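Nucleoporin nup120 (Schizosaccharomyces pombe, PDB 4GQ2) serves as a structural constituent of the nuclear pore complex, whose nucleoporins can also dock transiently associated nuclear transport factors. Local coordinates at residues Gln283-Leu288 with Trp345-Phe350; Ala367-Leu372 with Asp518-Ile523; Glu274-Ile279 with Leu300-Asn305; Pro334-Asp339 with Val375-Asn380; Met112-Ala117 with Pro173-Ala178. All coordinates share one frame; numbering follows the deposited sequence.

Interaction 1. Residues Gln283-Leu288 with Trp345-Phe350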
# COMPACT_ATOMS: atom_id res chain seq x y z
N GLN A 283 -1.67 -3.05 43.65
CA GLN A 283 -1.46 -3.21 42.21
C GLN A 283 -1.27 -4.69 41.89
O GLN A 283 -0.56 -5.40 42.60
CB GLN A 283 -0.25 -2.41 41.73
CG GLN A 283 -0.05 -1.06 42.41
CD GLN A 283 0.95 -1.10 43.56
OE1 GLN A 283 1.00 -2.06 44.33
NE2 GLN A 283 1.76 -0.06 43.67
N SER A 284 -1.92 -5.16 40.82
CA SER A 284 -1.88 -6.57 40.46
C SER A 284 -1.03 -6.84 39.22
O SER A 284 -1.34 -6.37 38.12
CB SER A 284 -3.30 -7.12 40.27
OG SER A 284 -3.26 -8.54 40.17
N PHE A 285 0.03 -7.61 39.42
CA PHE A 285 0.97 -7.98 38.36
C PHE A 285 1.71 -9.27 38.75
O PHE A 285 1.72 -9.64 39.92
CB PHE A 285 1.98 -6.85 38.09
CG PHE A 285 2.50 -6.18 39.34
CD1 PHE A 285 3.39 -6.84 40.19
CD2 PHE A 285 2.12 -4.88 39.66
CE1 PHE A 285 3.87 -6.23 41.34
CE2 PHE A 285 2.60 -4.26 40.80
CZ PHE A 285 3.47 -4.93 41.64
N PRO A 286 2.33 -9.96 37.77
CA PRO A 286 3.12 -11.14 38.13
C PRO A 286 4.36 -10.79 38.96
O PRO A 286 4.95 -9.72 38.77
CB PRO A 286 3.52 -11.74 36.77
CG PRO A 286 3.34 -10.64 35.78
CD PRO A 286 2.23 -9.78 36.31
N TYR A 287 4.71 -11.68 39.88
CA TYR A 287 5.86 -11.52 40.76
C TYR A 287 6.94 -12.53 40.41
O TYR A 287 8.11 -12.34 40.73
CB TYR A 287 5.45 -11.74 42.21
CG TYR A 287 4.86 -10.55 42.92
CD1 TYR A 287 3.50 -10.29 42.86
CD2 TYR A 287 5.67 -9.70 43.68
CE1 TYR A 287 2.96 -9.20 43.53
CE2 TYR A 287 5.14 -8.61 44.35
CZ TYR A 287 3.78 -8.37 44.27
OH TYR A 287 3.25 -7.28 44.92
N LEU A 288 6.53 -13.62 39.76
CA LEU A 288 7.43 -14.72 39.46
C LEU A 288 7.47 -15.05 37.98
O LEU A 288 6.45 -14.98 37.29
CB LEU A 288 7.01 -15.98 40.23
CG LEU A 288 7.11 -16.01 41.76
CD1 LEU A 288 6.66 -17.37 42.28
CD2 LEU A 288 8.53 -15.70 42.23
N TRP A 345 4.66 4.71 37.36
CA TRP A 345 4.92 3.58 36.47
C TRP A 345 4.74 2.29 37.21
O TRP A 345 5.24 2.13 38.33
CB TRP A 345 6.34 3.63 35.92
CG TRP A 345 6.57 4.61 34.79
CD1 TRP A 345 7.11 5.89 34.88
CD2 TRP A 345 6.32 4.40 33.35
NE1 TRP A 345 7.20 6.47 33.64
CE2 TRP A 345 6.74 5.64 32.68
CE3 TRP A 345 5.80 3.36 32.59
CZ2 TRP A 345 6.63 5.80 31.30
CZ3 TRP A 345 5.70 3.53 31.20
CH2 TRP A 345 6.10 4.72 30.58
N MET A 346 4.03 1.34 36.59
CA MET A 346 3.79 0.03 37.19
C MET A 346 4.39 -1.09 36.36
O MET A 346 4.40 -1.03 35.13
CB MET A 346 2.29 -0.24 37.37
CG MET A 346 1.62 0.58 38.46
SD MET A 346 -0.03 -0.04 38.84
CE MET A 346 -0.72 1.36 39.72
N LEU A 347 4.88 -2.11 37.05
CA LEU A 347 5.32 -3.33 36.39
C LEU A 347 4.11 -4.00 35.75
O LEU A 347 3.09 -4.22 36.41
CB LEU A 347 5.98 -4.29 37.39
CG LEU A 347 6.53 -5.58 36.81
CD1 LEU A 347 7.59 -5.26 35.77
CD2 LEU A 347 7.11 -6.48 37.89
N SER A 348 4.22 -4.30 34.46
CA SER A 348 3.18 -5.04 33.77
C SER A 348 3.53 -6.53 33.72
O SER A 348 2.68 -7.38 33.99
CB SER A 348 2.97 -4.50 32.35
OG SER A 348 2.27 -5.43 31.54
N ASP A 349 4.78 -6.84 33.37
CA ASP A 349 5.20 -8.21 33.16
C ASP A 349 6.71 -8.25 32.97
O ASP A 349 7.34 -7.21 32.79
CB ASP A 349 4.49 -8.78 31.92
CG ASP A 349 4.45 -10.30 31.90
OD1 ASP A 349 5.03 -10.95 32.81
OD2 ASP A 349 3.84 -10.86 30.97
N PHE A 350 7.28 -9.45 33.01
CA PHE A 350 8.71 -9.62 32.74
C PHE A 350 9.03 -11.07 32.38
O PHE A 350 8.27 -11.99 32.70
CB PHE A 350 9.58 -9.10 33.91
CG PHE A 350 9.40 -9.85 35.20
CD1 PHE A 350 8.29 -9.62 36.01
CD2 PHE A 350 10.35 -10.77 35.63
CE1 PHE A 350 8.13 -10.31 37.20
CE2 PHE A 350 10.19 -11.46 36.82
CZ PHE A 350 9.08 -11.23 37.61
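Phe285 meets Leu347 at close range: CB of Phe285 lies 3.3 Å from the Leu347 carbonyl O, while CB of Leu347 sits over one face of the phenyl ring. One residue further along both segments, Pro286 lays its ring edge against the backbone, with CD 3.4 Å from Ser348 O, and its CG touches Asp349 OD1 at 3.4 Å, the proline crossing the aspartate side chain at about a right angle. The third point of contact is the rim of Phe350, whose CE1 faces Pro286 O at 3.6 Å and whose CZ faces Tyr287 O at 3.5 Å. Both oxygens lie near the ring plane, where they meet the slightly positive C-H edge.

No hydrogen bond joins the segments. A second shell fixes the groups instead. Asp349 OD1 accepts Phe350 N (2.7 Å) from above its carboxylate plane, and OD2 takes Ile523 N, so both oxygens are engaged. Phe350 CG lies between the backbone N and the carbonyl carbon (chi1 64°), a placement that swings the ring toward residues 283-288. CE1 of Phe285 in turn rests on one face of the Tyr287 ring.

End to end the two segments run 15° apart, the loop before strand 288-290 passing along strand 346-354 of the beta-propeller. Ser348 and Asp349 form a classic bulge opposite Ala367, Phe310 packs edge-to-face with Phe350, and Leu288, entering strand 288-290, covers strands 249-254 and 297-302.

Interaction 2. Residues Ala367-Leu372 with Asp518-Ile523; sequences AWKSNL and DEILSI
Lys369 reaches across from strand 361-370 to Glu519 and Ile520, joining two parts of the beta-propeller whose strand segments 367-370 and 520-523 run antiparallel (170°) with axes 7.9 Å apart. No direct backbone hydrogen bond joins the strands; side chains and a water span the gap. Lys369 is stretched out, with CG opposite the backbone N (chi1 176°), and it turns only at its last bond. Its aliphatic part passes along the CG2 branch of Ile520, beginning with CB at 3.7 Å from that methyl. The ammonium then has two acceptors: NZ forms a salt bridge with Glu519 OE2 at 2.8 Å, approaching on the anti side of the carboxylate and close to its plane, and a longer hydrogen bond to Ile520 O at 3.2 Å that is nearly collinear with the carbonyl. Glu519, also extended, crosses the lysine at a slant, bringing OE2 to its ammonium, and the two bonds should restrict rotation of that group.

Leu372 crosses Glu519 at about a right angle, its CD2 methyl placed 3.9 Å from Glu519 CB. At the buried end the packing is purely apolar, Ala367 CB meeting the CG2 branch of Ile523 at 3.9 Å and lying near Ile520 CG1. Ile520 also lies on Ile534 and Tyr536 of strand 532-536. Near the polar end a water links the two backbones, donating to Asn371 O and accepting from Ile520 N, each at 3.0 Å.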
# COMPACT_ATOMS: atom_id res chain seq x y z
N ALA A 367 8.53 -5.16 31.13
CA ALA A 367 7.55 -4.23 30.55
C ALA A 367 6.93 -3.33 31.62
O ALA A 367 6.42 -3.81 32.64
CB ALA A 367 6.45 -4.99 29.81
N TRP A 368 6.98 -2.02 31.36
CA TRP A 368 6.45 -1.02 32.28
C TRP A 368 5.24 -0.35 31.70
O TRP A 368 5.17 -0.10 30.50
CB TRP A 368 7.52 0.01 32.62
CG TRP A 368 8.68 -0.62 33.35
CD1 TRP A 368 9.88 -1.05 32.81
CD2 TRP A 368 8.75 -0.96 34.77
NE1 TRP A 368 10.69 -1.60 33.77
CE2 TRP A 368 10.07 -1.58 34.98
CE3 TRP A 368 7.90 -0.81 35.87
CZ2 TRP A 368 10.49 -2.02 36.22
CZ3 TRP A 368 8.34 -1.27 37.12
CH2 TRP A 368 9.60 -1.85 37.29
N LYS A 369 4.30 -0.02 32.58
CA LYS A 369 2.99 0.48 32.19
C LYS A 369 2.69 1.78 32.91
O LYS A 369 3.03 1.95 34.08
CB LYS A 369 1.94 -0.58 32.55
CG LYS A 369 0.49 -0.21 32.31
CD LYS A 369 -0.42 -1.36 32.73
CE LYS A 369 -1.81 -1.23 32.12
NZ LYS A 369 -2.44 -2.57 31.87
N SER A 370 2.07 2.71 32.19
CA SER A 370 1.54 3.93 32.77
C SER A 370 0.34 4.37 31.96
O SER A 370 0.48 5.10 30.96
CB SER A 370 2.60 5.04 32.80
OG SER A 370 2.14 6.15 33.54
N ASN A 371 -0.84 3.93 32.39
CA ASN A 371 -2.06 4.08 31.60
C ASN A 371 -1.74 3.50 30.22
O ASN A 371 -1.33 2.34 30.13
CB ASN A 371 -2.49 5.56 31.52
CG ASN A 371 -2.92 6.12 32.87
OD1 ASN A 371 -3.68 5.49 33.59
ND2 ASN A 371 -2.43 7.31 33.19
N LEU A 372 -1.95 4.27 29.16
CA LEU A 372 -1.69 3.83 27.80
C LEU A 372 -0.24 3.96 27.31
O LEU A 372 0.04 3.75 26.12
CB LEU A 372 -2.64 4.56 26.85
CG LEU A 372 -4.14 4.40 27.09
CD1 LEU A 372 -4.90 5.30 26.13
CD2 LEU A 372 -4.57 2.95 26.91
N ASP A 518 -3.48 0.30 22.65
CA ASP A 518 -2.03 0.34 22.90
C ASP A 518 -1.62 -0.03 24.32
O ASP A 518 -0.42 -0.14 24.62
CB ASP A 518 -1.45 1.70 22.51
CG ASP A 518 -1.58 1.98 21.03
OD1 ASP A 518 -1.44 1.04 20.22
OD2 ASP A 518 -1.84 3.15 20.66
N GLU A 519 -2.60 -0.25 25.19
CA GLU A 519 -2.32 -0.69 26.56
C GLU A 519 -1.57 -2.02 26.56
O GLU A 519 -2.00 -2.98 25.94
CB GLU A 519 -3.63 -0.81 27.35
CG GLU A 519 -3.45 -1.19 28.81
CD GLU A 519 -4.71 -1.00 29.63
OE1 GLU A 519 -5.78 -0.71 29.05
OE2 GLU A 519 -4.64 -1.13 30.87
N ILE A 520 -0.44 -2.05 27.26
CA ILE A 520 0.35 -3.27 27.41
C ILE A 520 -0.41 -4.24 28.33
O ILE A 520 -1.16 -3.80 29.19
CB ILE A 520 1.78 -2.95 27.94
CG1 ILE A 520 2.66 -4.20 28.01
CG2 ILE A 520 1.74 -2.26 29.30
CD1 ILE A 520 3.10 -4.75 26.67
N LEU A 521 -0.22 -5.54 28.13
CA LEU A 521 -0.93 -6.54 28.93
C LEU A 521 -0.01 -7.66 29.40
O LEU A 521 -0.08 -8.08 30.55
CB LEU A 521 -2.13 -7.14 28.18
CG LEU A 521 -3.21 -6.20 27.66
CD1 LEU A 521 -4.21 -6.97 26.79
CD2 LEU A 521 -3.94 -5.49 28.80
N SER A 522 0.83 -8.14 28.49
CA SER A 522 1.78 -9.18 28.82
C SER A 522 2.91 -9.20 27.82
O SER A 522 2.84 -8.53 26.78
CB SER A 522 1.10 -10.54 28.84
OG SER A 522 0.88 -11.00 27.52
N ILE A 523 3.96 -9.97 28.15
CA ILE A 523 5.04 -10.29 27.22
C ILE A 523 5.38 -11.78 27.33
O ILE A 523 5.19 -12.40 28.38
CB ILE A 523 6.31 -9.41 27.44
CG1 ILE A 523 6.98 -9.69 28.79
CG2 ILE A 523 5.98 -7.92 27.28
CD1 ILE A 523 8.41 -9.20 28.86
O HOH W 1 0.35 0.60 28.41

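Interaction 3. Residues Glu274-Ile279 with Leu300-Asn305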
# COMPACT_ATOMS: atom_id res chain seq x y z
N GLU A 274 11.05 -17.29 53.82
CA GLU A 274 10.51 -15.97 54.12
C GLU A 274 11.39 -14.91 53.48
O GLU A 274 12.61 -14.91 53.66
CB GLU A 274 10.37 -15.74 55.63
CG GLU A 274 9.84 -14.36 56.00
CD GLU A 274 9.20 -14.31 57.38
OE1 GLU A 274 9.85 -14.73 58.36
OE2 GLU A 274 8.05 -13.83 57.47
N LEU A 275 10.77 -14.02 52.72
CA LEU A 275 11.46 -12.90 52.09
C LEU A 275 11.28 -11.64 52.94
O LEU A 275 10.52 -11.65 53.92
CB LEU A 275 10.93 -12.66 50.68
CG LEU A 275 10.75 -13.87 49.75
CD1 LEU A 275 9.88 -13.49 48.56
CD2 LEU A 275 12.08 -14.44 49.29
N SER A 276 11.96 -10.57 52.55
CA SER A 276 11.92 -9.30 53.28
C SER A 276 10.55 -8.61 53.26
O SER A 276 9.63 -9.05 52.56
CB SER A 276 13.01 -8.36 52.75
OG SER A 276 13.11 -8.45 51.35
N GLN A 277 10.41 -7.53 54.02
CA GLN A 277 9.11 -6.92 54.28
C GLN A 277 8.94 -5.48 53.75
O GLN A 277 9.75 -4.60 54.04
CB GLN A 277 8.78 -6.97 55.78
CG GLN A 277 8.57 -8.38 56.32
CD GLN A 277 8.38 -8.43 57.82
OE1 GLN A 277 8.27 -7.40 58.49
NE2 GLN A 277 8.35 -9.64 58.36
N THR A 278 7.88 -5.29 52.96
CA THR A 278 7.40 -3.99 52.50
C THR A 278 5.93 -4.15 52.08
O THR A 278 5.47 -5.27 51.86
CB THR A 278 8.20 -3.44 51.29
OG1 THR A 278 8.83 -4.52 50.60
CG2 THR A 278 9.25 -2.43 51.75
N ILE A 279 5.20 -3.04 51.99
CA ILE A 279 3.82 -3.10 51.50
C ILE A 279 3.83 -3.33 49.98
O ILE A 279 4.51 -2.61 49.24
CB ILE A 279 2.96 -1.87 51.94
CG1 ILE A 279 3.18 -0.64 51.04
CG2 ILE A 279 3.21 -1.53 53.40
CD1 ILE A 279 2.06 -0.41 50.04
N LEU A 300 12.32 -13.01 40.53
CA LEU A 300 11.36 -12.58 41.54
C LEU A 300 11.45 -11.07 41.72
O LEU A 300 12.54 -10.50 41.76
CB LEU A 300 11.59 -13.32 42.86
CG LEU A 300 11.10 -12.76 44.20
CD1 LEU A 300 9.59 -12.65 44.28
CD2 LEU A 300 11.64 -13.61 45.35
N TYR A 301 10.28 -10.43 41.83
CA TYR A 301 10.17 -8.98 41.89
C TYR A 301 9.84 -8.47 43.29
O TYR A 301 8.98 -9.02 43.98
CB TYR A 301 9.09 -8.50 40.92
CG TYR A 301 8.88 -7.00 40.91
CD1 TYR A 301 9.92 -6.14 40.55
CD2 TYR A 301 7.64 -6.44 41.22
CE1 TYR A 301 9.73 -4.77 40.52
CE2 TYR A 301 7.44 -5.06 41.19
CZ TYR A 301 8.50 -4.23 40.84
OH TYR A 301 8.33 -2.87 40.80
N TYR A 302 10.53 -7.39 43.68
CA TYR A 302 10.32 -6.71 44.95
C TYR A 302 9.92 -5.26 44.68
O TYR A 302 10.73 -4.49 44.17
CB TYR A 302 11.60 -6.69 45.78
CG TYR A 302 12.04 -8.00 46.38
CD1 TYR A 302 12.78 -8.92 45.64
CD2 TYR A 302 11.74 -8.31 47.72
CE1 TYR A 302 13.21 -10.11 46.20
CE2 TYR A 302 12.16 -9.50 48.28
CZ TYR A 302 12.89 -10.40 47.52
OH TYR A 302 13.32 -11.59 48.06
N PRO A 303 8.67 -4.90 45.01
CA PRO A 303 8.25 -3.50 44.93
C PRO A 303 9.05 -2.59 45.88
O PRO A 303 9.49 -3.04 46.94
CB PRO A 303 6.78 -3.54 45.36
CG PRO A 303 6.34 -4.93 45.03
CD PRO A 303 7.54 -5.80 45.29
N ASP A 304 9.23 -1.34 45.47
CA ASP A 304 9.97 -0.33 46.24
C ASP A 304 9.16 0.94 46.29
O ASP A 304 7.98 0.97 45.94
CB ASP A 304 11.28 0.03 45.54
CG ASP A 304 12.40 -0.94 45.84
OD1 ASP A 304 12.16 -1.97 46.50
OD2 ASP A 304 13.53 -0.66 45.39
N ASN A 305 9.84 2.01 46.71
CA ASN A 305 9.34 3.36 46.52
C ASN A 305 9.66 3.84 45.10
O ASN A 305 8.94 4.68 44.56
CB ASN A 305 9.97 4.31 47.54
CG ASN A 305 9.61 3.95 48.97
OD1 ASN A 305 10.45 3.49 49.74
ND2 ASN A 305 8.34 4.13 49.32
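Leu275 fits tightly against Leu300 and Tyr302, and this corner carries most of the contact. Its CG lies opposite the carbonyl carbon (chi1 -46°), which sends both methyls toward these two residues. The two leucines approach tip to tip, Leu275 CD1 standing 3.7 Å from Leu300 CD2. The other branch of Leu275, CD2, presses on the Tyr302 hydroxyl at 3.3 Å from OH, and the leucine crosses the tyrosine at a slant so that its CB also comes within 4.2 Å of Tyr302 CE2. The hydroxyl that receives the methyl has a weak hydrogen bond to Tyr313 OH, and Leu253 and Tyr313 back the leucine pair from neighbouring strands.

Toward the surface the packing thins out. Ser276, an exposed residue, places OG 3.4 Å from Tyr302 CE2, a van der Waals touch oblique to the ring. Beyond it Thr278 only grazes Pro303, OG1 remaining 4.0 Å from Pro303 O. No hydrogen bond crosses between the segments, and the outer part is held by loose packing.

Residues 274-279 leave strand 268-274, the last of one four-stranded antiparallel sheet, while 300-302 belong to the next sheet in the chain; packing of a blade-to-blade connection against the following blade is typical of a beta-propeller.

Interaction 4. Residues Pro334-Asp339 with Val375-Asn380; sequences PPSLPD and VIQKCN
Pro335 and Gln377 lie at one end of this contact, with CA atoms 8.1 Å apart, and Pro338 and Val375 at the other, at 7.4 Å, so the loop 334-339 runs opposite in sense to strand 375-380. The proline-rich loop is extended through Pro335, Ser336, Leu337 and Pro338, with backbone angles of the polyproline kind, and it shares no backbone hydrogen bond with the strand. It passes over one side of a propeller blade: strand 373-382 is hydrogen-bonded into the sheet beside strand 361-370, and Val375 and Gln377, two residues apart, both direct their CB atoms toward the loop.

Gln377 bears most of the contact. Its CG is placed opposite the carbonyl carbon (chi1 -61°) and the chain is extended beyond that (chi2 176°), which lifts the amide well above the strand to the level of the loop backbone. There NE2 gives a weak hydrogen bond to Ser336 O, 3.5 Å long with an N-H...O angle of 156°. The amide oxygen, OE1, touches the proline, 3.7 Å from Pro335 CB, and accepts a weak bond from Trp368 NE1. The buried amide thus has a partner at each end, neither strong, though together they should limit its rotation.

Trp393 flanks Gln377 and Ser336 from strand 390-395, and Trp345 fills in beside Pro338, Asp339 and Val375. Asp339 and Val375 pass one another pointing opposite ways, with the carboxylate oxygen OD2 of Asp339 4.0 Å from the CG2 methyl of Val375.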
# COMPACT_ATOMS: atom_id res chain seq x y z
N PRO A 334 18.57 -3.62 39.90
CA PRO A 334 17.82 -2.36 39.92
C PRO A 334 17.56 -1.80 38.52
O PRO A 334 18.51 -1.58 37.76
CB PRO A 334 18.73 -1.41 40.72
CG PRO A 334 20.09 -2.05 40.73
CD PRO A 334 20.02 -3.38 40.03
N PRO A 335 16.27 -1.59 38.18
CA PRO A 335 15.89 -1.04 36.88
C PRO A 335 16.39 0.39 36.72
O PRO A 335 16.57 1.10 37.71
CB PRO A 335 14.36 -1.04 36.93
CG PRO A 335 14.00 -2.03 37.98
CD PRO A 335 15.09 -1.92 39.00
N SER A 336 16.62 0.79 35.47
CA SER A 336 16.95 2.17 35.16
C SER A 336 15.71 3.03 35.40
O SER A 336 14.62 2.50 35.64
CB SER A 336 17.38 2.29 33.70
OG SER A 336 17.89 1.05 33.24
N LEU A 337 15.88 4.34 35.33
CA LEU A 337 14.76 5.27 35.48
C LEU A 337 13.85 5.26 34.24
O LEU A 337 14.33 5.47 33.12
CB LEU A 337 15.27 6.69 35.78
CG LEU A 337 16.19 7.41 34.79
CD1 LEU A 337 15.98 8.92 34.84
CD2 LEU A 337 17.66 7.06 35.00
N PRO A 338 12.55 4.95 34.42
CA PRO A 338 11.60 5.38 33.40
C PRO A 338 11.49 6.91 33.41
O PRO A 338 11.77 7.54 34.43
CB PRO A 338 10.29 4.73 33.84
CG PRO A 338 10.74 3.46 34.48
CD PRO A 338 11.98 3.86 35.24
N ASP A 339 11.09 7.47 32.28
CA ASP A 339 11.21 8.90 31.98
C ASP A 339 10.75 9.91 33.05
O ASP A 339 11.55 10.37 33.85
CB ASP A 339 10.54 9.19 30.64
CG ASP A 339 9.28 8.39 30.45
OD1 ASP A 339 8.26 8.75 31.07
OD2 ASP A 339 9.32 7.39 29.70
N VAL A 375 6.98 1.23 28.49
CA VAL A 375 8.43 1.11 28.30
C VAL A 375 8.89 -0.33 28.45
O VAL A 375 8.48 -1.04 29.36
CB VAL A 375 9.24 2.01 29.27
CG1 VAL A 375 10.74 1.83 29.05
CG2 VAL A 375 8.88 3.48 29.08
N ILE A 376 9.74 -0.76 27.52
CA ILE A 376 10.35 -2.08 27.61
C ILE A 376 11.84 -1.93 27.90
O ILE A 376 12.53 -1.11 27.28
CB ILE A 376 10.10 -2.93 26.33
CG1 ILE A 376 8.70 -3.55 26.35
CG2 ILE A 376 11.09 -4.08 26.23
CD1 ILE A 376 7.58 -2.59 25.99
N GLN A 377 12.33 -2.71 28.87
CA GLN A 377 13.74 -2.73 29.22
C GLN A 377 14.33 -4.13 29.11
O GLN A 377 13.68 -5.11 29.48
CB GLN A 377 13.95 -2.25 30.66
CG GLN A 377 13.49 -0.83 30.97
CD GLN A 377 13.64 -0.50 32.44
OE1 GLN A 377 13.73 -1.39 33.29
NE2 GLN A 377 13.68 0.79 32.76
N LYS A 378 15.56 -4.21 28.60
CA LYS A 378 16.35 -5.43 28.66
C LYS A 378 17.55 -5.24 29.59
O LYS A 378 18.14 -4.16 29.64
CB LYS A 378 16.86 -5.83 27.28
CG LYS A 378 15.88 -6.62 26.44
CD LYS A 378 16.51 -7.04 25.12
CE LYS A 378 15.56 -7.90 24.30
NZ LYS A 378 16.09 -8.19 22.94
N CYS A 379 17.90 -6.30 30.32
CA CYS A 379 19.11 -6.32 31.13
C CYS A 379 19.94 -7.56 30.83
O CYS A 379 19.47 -8.69 31.01
CB CYS A 379 18.80 -6.28 32.62
SG CYS A 379 20.20 -6.76 33.68
N ASN A 380 21.16 -7.33 30.37
CA ASN A 380 22.16 -8.39 30.27
C ASN A 380 22.93 -8.48 31.58
O ASN A 380 23.76 -7.61 31.89
CB ASN A 380 23.11 -8.15 29.10
CG ASN A 380 22.83 -9.06 27.92
OD1 ASN A 380 22.53 -8.61 26.82
ND2 ASN A 380 22.95 -10.37 28.15

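Interaction 5. Residues Met112-Ala117 with Pro173-Ala178; sequences MKDGVA and PDLMAA
Met176 projects into the groove along the 114-117 backbone, its sulfur lying against the Gly115 main chain: SD is 3.3 Å from Gly115 C. A CB on this glycine would point away from Met176 and collide with Met112 O in the tight turn. The thioether bends at its last torsion (chi3 72°), turning CE along the chain to meet Ala117 CB at 4.1 Å. Past it the surfaces flatten, with the small methyls Ala117 CB and Ala178 CB in contact at 4.2 Å.

A second methionine comes the other way. Met112 sends its extended chain over the start of strand 173-178, SD seated on Pro173 O at 3.3 Å and CE on Asp174 O at 3.5 Å; the CE tip also touches the base of Met176, at CG. The strands 115-117 and 173-178 run nearly parallel (11°) with axes 7.0 Å apart and no hydrogen bond between them. Each is an edge strand of its own four-stranded antiparallel sheet, and the pair lies where successive blades of the beta-propeller abut. A type II turn from Met112 to Gly115 rounds the corner into strand 115-121 and raises Asp114 as a bump beside Leu175. Those two side chains point the same way, Asp114 CG resting 3.9 Å from Leu175 CD2. Asp174 and Leu175 form a classic beta bulge facing Ser187, and Ile184, Tyr130 and Ile132 border the Met176 side chain.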
# COMPACT_ATOMS: atom_id res chain seq x y z
N MET A 112 -12.34 -14.68 32.95
CA MET A 112 -11.69 -13.87 33.97
C MET A 112 -10.24 -13.59 33.60
O MET A 112 -9.60 -14.37 32.90
CB MET A 112 -11.77 -14.53 35.36
CG MET A 112 -10.84 -15.72 35.56
SD MET A 112 -10.68 -16.16 37.30
CE MET A 112 -9.22 -17.21 37.27
N LYS A 113 -9.75 -12.45 34.07
CA LYS A 113 -8.35 -12.08 33.96
C LYS A 113 -7.51 -13.20 34.57
O LYS A 113 -7.86 -13.77 35.61
CB LYS A 113 -8.14 -10.74 34.68
CG LYS A 113 -6.69 -10.31 34.85
CD LYS A 113 -6.22 -9.38 33.74
CE LYS A 113 -4.89 -8.73 34.09
NZ LYS A 113 -3.75 -9.68 33.97
N ASP A 114 -6.41 -13.54 33.90
CA ASP A 114 -5.57 -14.68 34.29
C ASP A 114 -6.35 -15.99 34.22
O ASP A 114 -5.96 -16.99 34.83
CB ASP A 114 -5.00 -14.48 35.70
CG ASP A 114 -4.30 -13.15 35.85
OD1 ASP A 114 -3.19 -13.00 35.33
OD2 ASP A 114 -4.87 -12.25 36.50
N GLY A 115 -7.45 -15.97 33.47
CA GLY A 115 -8.35 -17.12 33.36
C GLY A 115 -8.18 -17.96 32.11
O GLY A 115 -9.08 -18.72 31.76
N VAL A 116 -7.03 -17.86 31.45
CA VAL A 116 -6.74 -18.65 30.25
C VAL A 116 -5.39 -19.35 30.43
O VAL A 116 -4.39 -18.70 30.71
CB VAL A 116 -6.73 -17.79 28.96
CG1 VAL A 116 -6.48 -18.65 27.74
CG2 VAL A 116 -8.03 -17.01 28.79
N ALA A 117 -5.38 -20.66 30.26
CA ALA A 117 -4.16 -21.45 30.42
C ALA A 117 -4.08 -22.49 29.32
O ALA A 117 -5.10 -23.07 28.92
CB ALA A 117 -4.14 -22.11 31.79
N PRO A 173 -12.05 -18.29 42.20
CA PRO A 173 -10.83 -18.65 41.47
C PRO A 173 -10.10 -17.39 41.03
O PRO A 173 -10.73 -16.42 40.60
CB PRO A 173 -11.36 -19.42 40.25
CG PRO A 173 -12.74 -19.85 40.63
CD PRO A 173 -13.26 -18.72 41.47
N ASP A 174 -8.77 -17.41 41.16
CA ASP A 174 -7.97 -16.21 40.98
C ASP A 174 -6.82 -16.40 39.99
O ASP A 174 -6.69 -15.64 39.03
CB ASP A 174 -7.45 -15.73 42.33
CG ASP A 174 -6.94 -14.31 42.30
OD1 ASP A 174 -7.68 -13.41 41.84
OD2 ASP A 174 -5.79 -14.09 42.74
N LEU A 175 -5.99 -17.40 40.22
CA LEU A 175 -4.87 -17.68 39.33
C LEU A 175 -4.88 -19.14 38.90
O LEU A 175 -5.35 -20.01 39.65
CB LEU A 175 -3.53 -17.32 39.98
CG LEU A 175 -3.28 -15.85 40.35
CD1 LEU A 175 -2.10 -15.73 41.30
CD2 LEU A 175 -3.05 -14.99 39.11
N MET A 176 -4.37 -19.41 37.70
CA MET A 176 -4.29 -20.76 37.16
C MET A 176 -2.86 -21.12 36.77
O MET A 176 -2.05 -20.24 36.45
CB MET A 176 -5.16 -20.92 35.92
CG MET A 176 -6.58 -20.40 36.02
SD MET A 176 -7.34 -20.25 34.39
CE MET A 176 -7.62 -21.96 33.93
N ALA A 177 -2.57 -22.41 36.79
CA ALA A 177 -1.36 -22.94 36.17
C ALA A 177 -1.62 -24.36 35.70
O ALA A 177 -1.76 -25.29 36.51
CB ALA A 177 -0.17 -22.90 37.14
N ALA A 178 -1.73 -24.52 34.39
CA ALA A 178 -1.85 -25.83 33.76
C ALA A 178 -0.68 -26.71 34.17
O ALA A 178 0.47 -26.29 34.13
CB ALA A 178 -1.89 -25.67 32.24

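How the interactions relate
All five contacts fall within the beta-propeller region. Interactions 1 and 2, with centres about 10 Å apart, share a sheet: Met346 O and Lys369 N, 2.7 Å apart, probably hydrogen-bond between strands 346-354 and 361-370. Interaction 4 joins the same sheet through strand 373-382, where Trp368 N lies 2.7 Å from Val375 O, and Trp345 of interaction 1 packs on its loop. Interaction 3 continues from interaction 1 into the preceding blade, Leu347 CD2 touching Tyr301 CD2 at 3.4 Å. Interaction 5 does not touch the others: its centre is about 16 Å from that of interaction 1, with nearest atoms about 5 Å apart, and about 28 Å from that of interaction 4.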